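Local coordinates for protein glycerol-3-phosphate dehydrogenase [NAD(+)] 1 (Saccharomyces cerevisiae, PDB 4FGW) that catalyses the NAD-dependent interconversion of dihydroxyacetone phosphate and glycerol 3-phosphate, and so drives glycerol accumulation in yeast under hyperosmotic stress, at residues K152-L163 and V235-K245; E275-F283 and W350-P361. One frame throughout, in Å; residues are numbered along the deposited sequence.

In the fold
Both contacts involve the helical C-terminal part of the chain, but they sit differently in the fold. Contact 1 is buried, its centre about 10 Å from the centre of the chain, and joins the segment that follows strand 146-149 of the nucleotide-binding sheet to helix 235-257; it mixes glycine-mediated backbone packing, one water and two lysines of the probable active site. Contact 2 lies farther out, its centre about 21 Å from that of the chain, is partly buried and holds helix 261-283 against the end of helix 340-354 and the loop after it, chiefly through aromatic rings and sulfur. The two meet where Ile240 packs on Ile276 and Gly160 on Trp350, their centres about 12 Å apart.

Contact 1: K152-L163 and V235-K245; sequences KGFEVGAKGVQL and VAGISICGALK
The backbone N of Gly153 gives its hydrogen to a water at 2.8 Å, and this water in turn makes a weak bond to Ile238 O, bridging the segment 152-163 to helix 235-245. Beside the bridge the two backbones come very close: Gly153 CA lies 3.3 Å from Ser239 O in a CA-H...O contact, and the same CA packs against Gly242 C and Ala243 N. The hydroxyl of Ser239 is turned back to its own helix, OG donating to Val235 O at 2.6 Å, while Ser239 CB meets Leu163 CD2 at 3.7 Å. The other methyl of Leu163, CD1, rests on Ala236. Phe154, with CG set between its backbone N and carbonyl carbon (chi1 72°), raises its ring against the helix; Ile240 CG2 sits over the ring centre in a CH-pi contact, 3.8 Å from the centroid, while Leu244 CG approaches the edge and Ala243 CB comes in obliquely. At the far end Lys152 and Lys245 cross at about a right angle, their CE atoms 4.1 Å apart. Lys152 NZ is held by Asp301 and Gly181 O, and Lys245 NZ by Thr305. As in related enzymes, Lys152 probably binds substrate and Lys245 is probably the proton acceptor; the contact thus brings together two active-site lysines from the two parts of the chain, with Lys152 NZ and Lys245 NZ 5.4 Å apart.

Contact 2: E275-F283 and W350-P361; sequences EIIRFGQMF and WLETCGSVEDFP
An aromatic cluster within the all-helical C-terminal region, built from Phe279, Phe283, Trp350 and Phe360, joins helix 275-283 to the end of helix 350-354 and the loop that follows. The axes of the two short helices stay 13.6 Å apart at 52°, a gap bridged by large side chains. Trp350 turns the edge of its five-membered ring to the face of Phe283, the planes 56° apart, with NE1 over the centre and 3.4 Å from Phe283 CE2. Met282 CG, from the helix of Phe283, covers the opposite face of the Phe283 ring, and Cys354 SG makes an oblique sulfur-aromatic contact with it. Phe279 reaches Trp350 CD1 with its CZ at 3.6 Å and points its own edge at the face of Phe360.

The ring of Phe360 is wedged against the helix backbone: CE2 comes within 3.3 Å of Glu275 O, which lies near the ring plane and already accepts from Phe279 N. Met282 SD meets the Phe360 edge in a Met-aromatic contact, 5.0 Å from the centroid, and its bent end brings CE beside Asp359 OD2. The Glu275 carboxylate passes alongside Phe360 to the start of helix 361-371, where OE1 accepts from Leu362 N and OE2 from Phe363 N, which satisfies the buried carboxylate and would favour its ionised form. On the outer side the Arg278 chain runs past CE2 and CZ of Phe360 and bends at chi3, and its NH1 donates to Asp359 O at 2.8 Å, with the acceptor 31° out of the guanidinium plane.

Contact 1: K152-L163 and V235-K245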
loop_
_atom_site.group_PDB
_atom_site.type_symbol
_atom_site.label_atom_id
_atom_site.label_comp_id
_atom_site.label_asym_id
_atom_site.label_seq_id
_atom_site.Cartn_x
_atom_site.Cartn_y
_atom_site.Cartn_z
ATOM N N LYS A 152 4.915 -2.019 -19.840
ATOM C CA LYS A 152 4.301 -2.462 -18.621
ATOM C C LYS A 152 3.484 -3.707 -18.777
ATOM O O LYS A 152 2.822 -3.900 -19.754
ATOM C CB LYS A 152 3.415 -1.378 -18.064
ATOM C CG LYS A 152 4.097 -0.507 -17.092
ATOM C CD LYS A 152 3.103 0.349 -16.399
ATOM C CE LYS A 152 3.252 0.321 -14.924
ATOM N NZ LYS A 152 3.683 1.619 -14.450
ATOM N N GLY A 153 3.520 -4.534 -17.758
ATOM C CA GLY A 153 2.774 -5.778 -17.742
ATOM C C GLY A 153 3.521 -6.945 -18.352
ATOM O O GLY A 153 4.747 -6.911 -18.505
ATOM N N PHE A 154 2.767 -7.997 -18.672
ATOM C CA PHE A 154 3.261 -9.236 -19.258
ATOM C C PHE A 154 2.132 -9.887 -20.073
ATOM O O PHE A 154 0.989 -9.431 -20.011
ATOM C CB PHE A 154 3.785 -10.186 -18.150
ATOM C CG PHE A 154 2.726 -10.822 -17.276
ATOM C CD1 PHE A 154 2.460 -12.181 -17.358
ATOM C CD2 PHE A 154 2.004 -10.063 -16.359
ATOM C CE1 PHE A 154 1.485 -12.768 -16.550
ATOM C CE2 PHE A 154 1.022 -10.651 -15.557
ATOM C CZ PHE A 154 0.761 -11.996 -15.666
ATOM N N GLU A 155 2.453 -10.939 -20.828
ATOM C CA GLU A 155 1.482 -11.668 -21.640
ATOM C C GLU A 155 0.890 -12.795 -20.795
ATOM O O GLU A 155 1.631 -13.564 -20.176
ATOM C CB GLU A 155 2.148 -12.210 -22.915
ATOM C CG GLU A 155 1.212 -12.323 -24.101
ATOM C CD GLU A 155 1.877 -12.420 -25.464
ATOM O OE1 GLU A 155 1.145 -12.269 -26.467
ATOM O OE2 GLU A 155 3.108 -12.650 -25.543
ATOM N N VAL A 156 -0.449 -12.842 -20.725
ATOM C CA VAL A 156 -1.222 -13.827 -19.960
ATOM C C VAL A 156 -2.489 -14.221 -20.735
ATOM O O VAL A 156 -3.142 -13.366 -21.331
ATOM C CB VAL A 156 -1.497 -13.371 -18.486
ATOM C CG1 VAL A 156 -2.223 -12.026 -18.414
ATOM C CG2 VAL A 156 -2.226 -14.440 -17.669
ATOM N N GLY A 157 -2.785 -15.517 -20.747
ATOM C CA GLY A 157 -3.949 -16.086 -21.409
ATOM C C GLY A 157 -4.050 -17.574 -21.167
ATOM O O GLY A 157 -3.230 -18.133 -20.432
ATOM N N ALA A 158 -5.026 -18.233 -21.823
ATOM C CA ALA A 158 -5.272 -19.675 -21.711
ATOM C C ALA A 158 -4.066 -20.548 -22.070
ATOM O O ALA A 158 -3.866 -21.584 -21.433
ATOM C CB ALA A 158 -6.474 -20.071 -22.553
ATOM N N LYS A 159 -3.261 -20.123 -23.069
ATOM C CA LYS A 159 -2.088 -20.867 -23.549
ATOM C C LYS A 159 -0.828 -20.787 -22.676
ATOM O O LYS A 159 0.009 -21.692 -22.742
ATOM C CB LYS A 159 -1.776 -20.543 -25.020
ATOM C CG LYS A 159 -2.663 -21.302 -26.004
ATOM C CD LYS A 159 -2.100 -21.270 -27.419
ATOM C CE LYS A 159 -2.747 -22.302 -28.308
ATOM N NZ LYS A 159 -2.104 -22.359 -29.646
ATOM N N GLY A 160 -0.701 -19.727 -21.879
ATOM C CA GLY A 160 0.453 -19.547 -21.007
ATOM C C GLY A 160 0.750 -18.129 -20.567
ATOM O O GLY A 160 -0.001 -17.195 -20.869
ATOM N N VAL A 161 1.862 -17.977 -19.829
ATOM C CA VAL A 161 2.366 -16.698 -19.333
ATOM C C VAL A 161 3.732 -16.396 -19.942
ATOM O O VAL A 161 4.570 -17.290 -20.039
ATOM C CB VAL A 161 2.386 -16.568 -17.782
ATOM C CG1 VAL A 161 0.995 -16.298 -17.233
ATOM C CG2 VAL A 161 3.019 -17.783 -17.099
ATOM N N GLN A 162 3.958 -15.141 -20.348
ATOM C CA GLN A 162 5.246 -14.725 -20.905
ATOM C C GLN A 162 5.567 -13.264 -20.632
ATOM O O GLN A 162 4.723 -12.391 -20.816
ATOM C CB GLN A 162 5.355 -15.027 -22.410
ATOM C CG GLN A 162 6.783 -14.850 -22.953
ATOM C CD GLN A 162 6.909 -15.117 -24.426
ATOM O OE1 GLN A 162 7.406 -16.166 -24.836
ATOM N NE2 GLN A 162 6.506 -14.156 -25.253
ATOM N N LEU A 163 6.815 -13.009 -20.219
ATOM C CA LEU A 163 7.336 -11.667 -20.005
ATOM C C LEU A 163 7.683 -11.082 -21.378
ATOM O O LEU A 163 8.197 -11.800 -22.243
ATOM C CB LEU A 163 8.581 -11.693 -19.091
ATOM C CG LEU A 163 8.445 -12.372 -17.713
ATOM C CD1 LEU A 163 9.785 -12.470 -17.023
ATOM C CD2 LEU A 163 7.436 -11.658 -16.816
ATOM N N VAL A 235 13.197 -9.354 -12.636
ATOM C CA VAL A 235 12.525 -8.901 -13.860
ATOM C C VAL A 235 11.069 -9.400 -13.870
ATOM O O VAL A 235 10.175 -8.659 -14.277
ATOM C CB VAL A 235 13.316 -9.290 -15.156
ATOM C CG1 VAL A 235 12.531 -8.971 -16.424
ATOM C CG2 VAL A 235 14.683 -8.614 -15.197
ATOM N N ALA A 236 10.831 -10.641 -13.412
ATOM C CA ALA A 236 9.492 -11.234 -13.362
ATOM C C ALA A 236 8.532 -10.474 -12.413
ATOM O O ALA A 236 7.433 -10.112 -12.840
ATOM C CB ALA A 236 9.587 -12.698 -12.972
ATOM N N GLY A 237 8.976 -10.209 -11.173
ATOM C CA GLY A 237 8.209 -9.508 -10.140
ATOM C C GLY A 237 7.699 -8.145 -10.559
ATOM O O GLY A 237 6.493 -7.889 -10.485
ATOM N N ILE A 238 8.577 -7.306 -11.063
ATOM C CA ILE A 238 8.166 -5.990 -11.494
ATOM C C ILE A 238 7.218 -5.968 -12.688
ATOM O O ILE A 238 6.404 -5.083 -12.798
ATOM C CB ILE A 238 9.371 -5.069 -11.643
ATOM C CG1 ILE A 238 9.772 -4.833 -13.082
ATOM C CG2 ILE A 238 10.514 -5.680 -10.980
ATOM C CD1 ILE A 238 10.842 -3.809 -13.207
ATOM N N SER A 239 7.302 -6.985 -13.531
ATOM C CA SER A 239 6.433 -7.172 -14.699
ATOM C C SER A 239 4.998 -7.598 -14.418
ATOM O O SER A 239 4.080 -7.067 -15.044
ATOM C CB SER A 239 7.076 -8.138 -15.689
ATOM O OG SER A 239 8.410 -7.753 -15.970
ATOM N N ILE A 240 4.800 -8.572 -13.523
ATOM C CA ILE A 240 3.456 -9.065 -13.221
ATOM C C ILE A 240 2.562 -8.049 -12.517
ATOM O O ILE A 240 1.360 -8.007 -12.781
ATOM C CB ILE A 240 3.417 -10.504 -12.640
ATOM C CG1 ILE A 240 3.903 -10.556 -11.200
ATOM C CG2 ILE A 240 4.155 -11.522 -13.542
ATOM C CD1 ILE A 240 2.907 -11.126 -10.347
ATOM N N CYS A 241 3.173 -7.190 -11.673
ATOM C CA CYS A 241 2.522 -6.102 -10.942
ATOM C C CYS A 241 1.839 -5.125 -11.903
ATOM O O CYS A 241 0.689 -4.774 -11.671
ATOM C CB CYS A 241 3.530 -5.377 -10.059
ATOM S SG CYS A 241 4.196 -6.368 -8.700
ATOM N N GLY A 242 2.547 -4.724 -12.969
ATOM C CA GLY A 242 2.087 -3.794 -14.002
ATOM C C GLY A 242 0.800 -4.169 -14.714
ATOM O O GLY A 242 0.098 -3.293 -15.234
ATOM N N ALA A 243 0.482 -5.474 -14.752
ATOM C CA ALA A 243 -0.737 -5.994 -15.342
ATOM C C ALA A 243 -1.791 -6.244 -14.262
ATOM O O ALA A 243 -2.893 -5.710 -14.375
ATOM C CB ALA A 243 -0.448 -7.278 -16.110
ATOM N N LEU A 244 -1.445 -7.026 -13.209
ATOM C CA LEU A 244 -2.338 -7.451 -12.116
ATOM C C LEU A 244 -2.967 -6.360 -11.255
ATOM O O LEU A 244 -4.096 -6.541 -10.787
ATOM C CB LEU A 244 -1.710 -8.569 -11.264
ATOM C CG LEU A 244 -1.289 -9.850 -12.006
ATOM C CD1 LEU A 244 -0.830 -10.911 -11.045
ATOM C CD2 LEU A 244 -2.408 -10.395 -12.882
ATOM N N LYS A 245 -2.270 -5.215 -11.092
ATOM C CA LYS A 245 -2.739 -4.057 -10.317
ATOM C C LYS A 245 -4.089 -3.538 -10.824
ATOM O O LYS A 245 -4.900 -3.062 -10.027
ATOM C CB LYS A 245 -1.686 -2.917 -10.294
ATOM C CG LYS A 245 -1.414 -2.289 -11.667
ATOM C CD LYS A 245 -0.342 -1.223 -11.649
ATOM C CE LYS A 245 -0.220 -0.561 -13.002
ATOM N NZ LYS A 245 -1.382 0.317 -13.279
HETATM O O HOH W 1 5.215 -3.846 -15.618
#

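Contact 2: E275-F283 and W350-P361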
loop_
_atom_site.group_PDB
_atom_site.type_symbol
_atom_site.label_atom_id
_atom_site.label_comp_id
_atom_site.label_asym_id
_atom_site.label_seq_id
_atom_site.Cartn_x
_atom_site.Cartn_y
_atom_site.Cartn_z
ATOM N N GLU A 275 -2.443 -11.566 -3.621
ATOM C CA GLU A 275 -2.723 -12.342 -4.829
ATOM C C GLU A 275 -1.692 -12.131 -5.934
ATOM O O GLU A 275 -1.391 -13.068 -6.655
ATOM C CB GLU A 275 -4.164 -12.151 -5.302
ATOM C CG GLU A 275 -5.128 -12.950 -4.445
ATOM C CD GLU A 275 -6.571 -13.008 -4.886
ATOM O OE1 GLU A 275 -7.434 -13.272 -4.018
ATOM O OE2 GLU A 275 -6.842 -12.812 -6.092
ATOM N N ILE A 276 -1.107 -10.923 -6.018
ATOM C CA ILE A 276 -0.032 -10.577 -6.958
ATOM C C ILE A 276 1.237 -11.355 -6.555
ATOM O O ILE A 276 1.883 -11.944 -7.417
ATOM C CB ILE A 276 0.189 -9.033 -7.033
ATOM C CG1 ILE A 276 -1.071 -8.326 -7.618
ATOM C CG2 ILE A 276 1.446 -8.693 -7.861
ATOM C CD1 ILE A 276 -1.092 -6.761 -7.557
ATOM N N ILE A 277 1.560 -11.393 -5.244
ATOM C CA ILE A 277 2.712 -12.141 -4.714
ATOM C C ILE A 277 2.556 -13.629 -5.031
ATOM O O ILE A 277 3.480 -14.246 -5.570
ATOM C CB ILE A 277 2.904 -11.886 -3.183
ATOM C CG1 ILE A 277 3.273 -10.413 -2.909
ATOM C CG2 ILE A 277 3.933 -12.853 -2.569
ATOM C CD1 ILE A 277 2.950 -9.890 -1.519
ATOM N N ARG A 278 1.375 -14.186 -4.708
ATOM C CA ARG A 278 1.015 -15.586 -4.900
ATOM C C ARG A 278 1.118 -15.977 -6.373
ATOM O O ARG A 278 1.660 -17.039 -6.666
ATOM C CB ARG A 278 -0.395 -15.844 -4.345
ATOM C CG ARG A 278 -0.811 -17.315 -4.287
ATOM C CD ARG A 278 -2.205 -17.486 -3.707
ATOM N NE ARG A 278 -2.305 -16.928 -2.356
ATOM C CZ ARG A 278 -3.334 -16.213 -1.910
ATOM N NH1 ARG A 278 -4.379 -15.976 -2.694
ATOM N NH2 ARG A 278 -3.332 -15.738 -0.672
ATOM N N PHE A 279 0.633 -15.109 -7.289
ATOM C CA PHE A 279 0.680 -15.329 -8.734
ATOM C C PHE A 279 2.121 -15.366 -9.232
ATOM O O PHE A 279 2.479 -16.257 -10.007
ATOM C CB PHE A 279 -0.139 -14.264 -9.493
ATOM C CG PHE A 279 -0.375 -14.581 -10.953
ATOM C CD1 PHE A 279 -1.556 -15.179 -11.368
ATOM C CD2 PHE A 279 0.593 -14.293 -11.912
ATOM C CE1 PHE A 279 -1.764 -15.489 -12.715
ATOM C CE2 PHE A 279 0.385 -14.606 -13.256
ATOM C CZ PHE A 279 -0.795 -15.194 -13.649
ATOM N N GLY A 280 2.912 -14.380 -8.812
ATOM C CA GLY A 280 4.315 -14.273 -9.185
ATOM C C GLY A 280 5.126 -15.496 -8.810
ATOM O O GLY A 280 5.792 -16.079 -9.660
ATOM N N GLN A 281 5.033 -15.921 -7.547
ATOM C CA GLN A 281 5.781 -17.063 -7.020
ATOM C C GLN A 281 5.303 -18.423 -7.508
ATOM O O GLN A 281 6.084 -19.379 -7.502
ATOM C CB GLN A 281 5.848 -17.003 -5.497
ATOM C CG GLN A 281 6.523 -15.732 -4.998
ATOM C CD GLN A 281 6.869 -15.839 -3.552
ATOM O OE1 GLN A 281 5.999 -16.019 -2.688
ATOM N NE2 GLN A 281 8.156 -15.726 -3.261
ATOM N N MET A 282 4.033 -18.512 -7.931
ATOM C CA MET A 282 3.441 -19.736 -8.469
ATOM C C MET A 282 3.894 -19.957 -9.918
ATOM O O MET A 282 4.236 -21.081 -10.279
ATOM C CB MET A 282 1.905 -19.659 -8.397
ATOM C CG MET A 282 1.202 -20.975 -8.652
ATOM S SD MET A 282 -0.602 -20.832 -8.569
ATOM C CE MET A 282 -0.847 -20.683 -6.784
ATOM N N PHE A 283 3.895 -18.888 -10.736
ATOM C CA PHE A 283 4.229 -18.943 -12.159
ATOM C C PHE A 283 5.616 -18.446 -12.556
ATOM O O PHE A 283 6.095 -18.791 -13.638
ATOM C CB PHE A 283 3.116 -18.283 -12.996
ATOM C CG PHE A 283 1.757 -18.889 -12.721
ATOM C CD1 PHE A 283 0.805 -18.198 -11.982
ATOM C CD2 PHE A 283 1.457 -20.183 -13.136
ATOM C CE1 PHE A 283 -0.437 -18.777 -11.694
ATOM C CE2 PHE A 283 0.223 -20.761 -12.841
ATOM C CZ PHE A 283 -0.722 -20.050 -12.135
ATOM N N TRP A 350 -6.036 -18.461 -17.945
ATOM C CA TRP A 350 -4.766 -19.079 -17.562
ATOM C C TRP A 350 -4.945 -19.981 -16.344
ATOM O O TRP A 350 -4.423 -21.095 -16.335
ATOM C CB TRP A 350 -3.699 -17.998 -17.284
ATOM C CG TRP A 350 -2.391 -18.504 -16.732
ATOM C CD1 TRP A 350 -1.736 -18.026 -15.639
ATOM C CD2 TRP A 350 -1.584 -19.578 -17.245
ATOM N NE1 TRP A 350 -0.567 -18.724 -15.442
ATOM C CE2 TRP A 350 -0.448 -19.682 -16.413
ATOM C CE3 TRP A 350 -1.723 -20.483 -18.311
ATOM C CZ2 TRP A 350 0.557 -20.630 -16.629
ATOM C CZ3 TRP A 350 -0.741 -21.441 -18.508
ATOM C CH2 TRP A 350 0.396 -21.490 -17.690
ATOM N N LEU A 351 -5.696 -19.502 -15.333
ATOM C CA LEU A 351 -5.968 -20.238 -14.100
ATOM C C LEU A 351 -6.854 -21.454 -14.312
ATOM O O LEU A 351 -6.679 -22.447 -13.607
ATOM C CB LEU A 351 -6.517 -19.322 -13.000
ATOM C CG LEU A 351 -5.546 -18.275 -12.449
ATOM C CD1 LEU A 351 -6.263 -17.298 -11.531
ATOM C CD2 LEU A 351 -4.357 -18.923 -11.753
ATOM N N GLU A 352 -7.783 -21.394 -15.292
ATOM C CA GLU A 352 -8.650 -22.523 -15.661
ATOM C C GLU A 352 -7.818 -23.647 -16.279
ATOM O O GLU A 352 -8.044 -24.813 -15.944
ATOM C CB GLU A 352 -9.778 -22.097 -16.616
ATOM C CG GLU A 352 -11.013 -21.574 -15.895
ATOM C CD GLU A 352 -12.254 -21.309 -16.731
ATOM O OE1 GLU A 352 -13.348 -21.190 -16.130
ATOM O OE2 GLU A 352 -12.136 -21.178 -17.973
ATOM N N THR A 353 -6.828 -23.300 -17.139
ATOM C CA THR A 353 -5.939 -24.284 -17.779
ATOM C C THR A 353 -4.906 -24.871 -16.798
ATOM O O THR A 353 -4.362 -25.949 -17.047
ATOM C CB THR A 353 -5.357 -23.787 -19.124
ATOM O OG1 THR A 353 -4.287 -22.877 -18.904
ATOM C CG2 THR A 353 -6.405 -23.171 -20.036
ATOM N N CYS A 354 -4.670 -24.170 -15.674
ATOM C CA CYS A 354 -3.766 -24.567 -14.590
ATOM C C CYS A 354 -4.504 -25.341 -13.499
ATOM O O CYS A 354 -3.892 -26.145 -12.792
ATOM C CB CYS A 354 -3.077 -23.337 -14.006
ATOM S SG CYS A 354 -1.730 -22.686 -15.022
ATOM N N GLY A 355 -5.796 -25.050 -13.345
ATOM C CA GLY A 355 -6.642 -25.608 -12.298
ATOM C C GLY A 355 -6.324 -24.932 -10.979
ATOM O O GLY A 355 -6.309 -25.583 -9.931
ATOM N N SER A 356 -6.042 -23.611 -11.034
ATOM C CA SER A 356 -5.653 -22.776 -9.892
ATOM C C SER A 356 -6.577 -21.554 -9.658
ATOM O O SER A 356 -6.144 -20.551 -9.080
ATOM C CB SER A 356 -4.198 -22.338 -10.046
ATOM O OG SER A 356 -3.324 -23.451 -10.165
ATOM N N VAL A 357 -7.855 -21.658 -10.076
ATOM C CA VAL A 357 -8.862 -20.593 -9.937
ATOM C C VAL A 357 -9.190 -20.326 -8.454
ATOM O O VAL A 357 -9.281 -19.165 -8.044
ATOM C CB VAL A 357 -10.129 -20.857 -10.799
ATOM C CG1 VAL A 357 -11.115 -19.698 -10.721
ATOM C CG2 VAL A 357 -9.765 -21.135 -12.255
ATOM N N GLU A 358 -9.328 -21.404 -7.656
ATOM C CA GLU A 358 -9.625 -21.344 -6.218
ATOM C C GLU A 358 -8.584 -20.563 -5.402
ATOM O O GLU A 358 -8.939 -19.958 -4.389
ATOM C CB GLU A 358 -9.789 -22.760 -5.645
ATOM C CG GLU A 358 -11.188 -23.334 -5.800
ATOM C CD GLU A 358 -11.399 -24.687 -5.147
ATOM O OE1 GLU A 358 -11.917 -25.599 -5.831
ATOM O OE2 GLU A 358 -11.056 -24.837 -3.951
ATOM N N ASP A 359 -7.309 -20.589 -5.846
ATOM C CA ASP A 359 -6.178 -19.924 -5.191
ATOM C C ASP A 359 -6.233 -18.406 -5.266
ATOM O O ASP A 359 -5.561 -17.743 -4.473
ATOM C CB ASP A 359 -4.837 -20.408 -5.779
ATOM C CG ASP A 359 -4.580 -21.899 -5.697
ATOM O OD1 ASP A 359 -5.032 -22.530 -4.716
ATOM O OD2 ASP A 359 -3.887 -22.427 -6.586
ATOM N N PHE A 360 -7.001 -17.846 -6.223
ATOM C CA PHE A 360 -7.088 -16.394 -6.396
ATOM C C PHE A 360 -8.546 -15.885 -6.328
ATOM O O PHE A 360 -9.070 -15.415 -7.342
ATOM C CB PHE A 360 -6.347 -15.963 -7.685
ATOM C CG PHE A 360 -4.911 -16.439 -7.745
ATOM C CD1 PHE A 360 -4.593 -17.687 -8.273
ATOM C CD2 PHE A 360 -3.881 -15.652 -7.250
ATOM C CE1 PHE A 360 -3.271 -18.139 -8.301
ATOM C CE2 PHE A 360 -2.560 -16.100 -7.289
ATOM C CZ PHE A 360 -2.264 -17.341 -7.810
ATOM N N PRO A 361 -9.214 -15.952 -5.142
ATOM C CA PRO A 361 -10.618 -15.503 -5.061
ATOM C C PRO A 361 -10.919 -14.066 -5.483
ATOM O O PRO A 361 -11.980 -13.853 -6.065
ATOM C CB PRO A 361 -11.020 -15.798 -3.612
ATOM C CG PRO A 361 -9.752 -15.928 -2.875
ATOM C CD PRO A 361 -8.762 -16.490 -3.843
#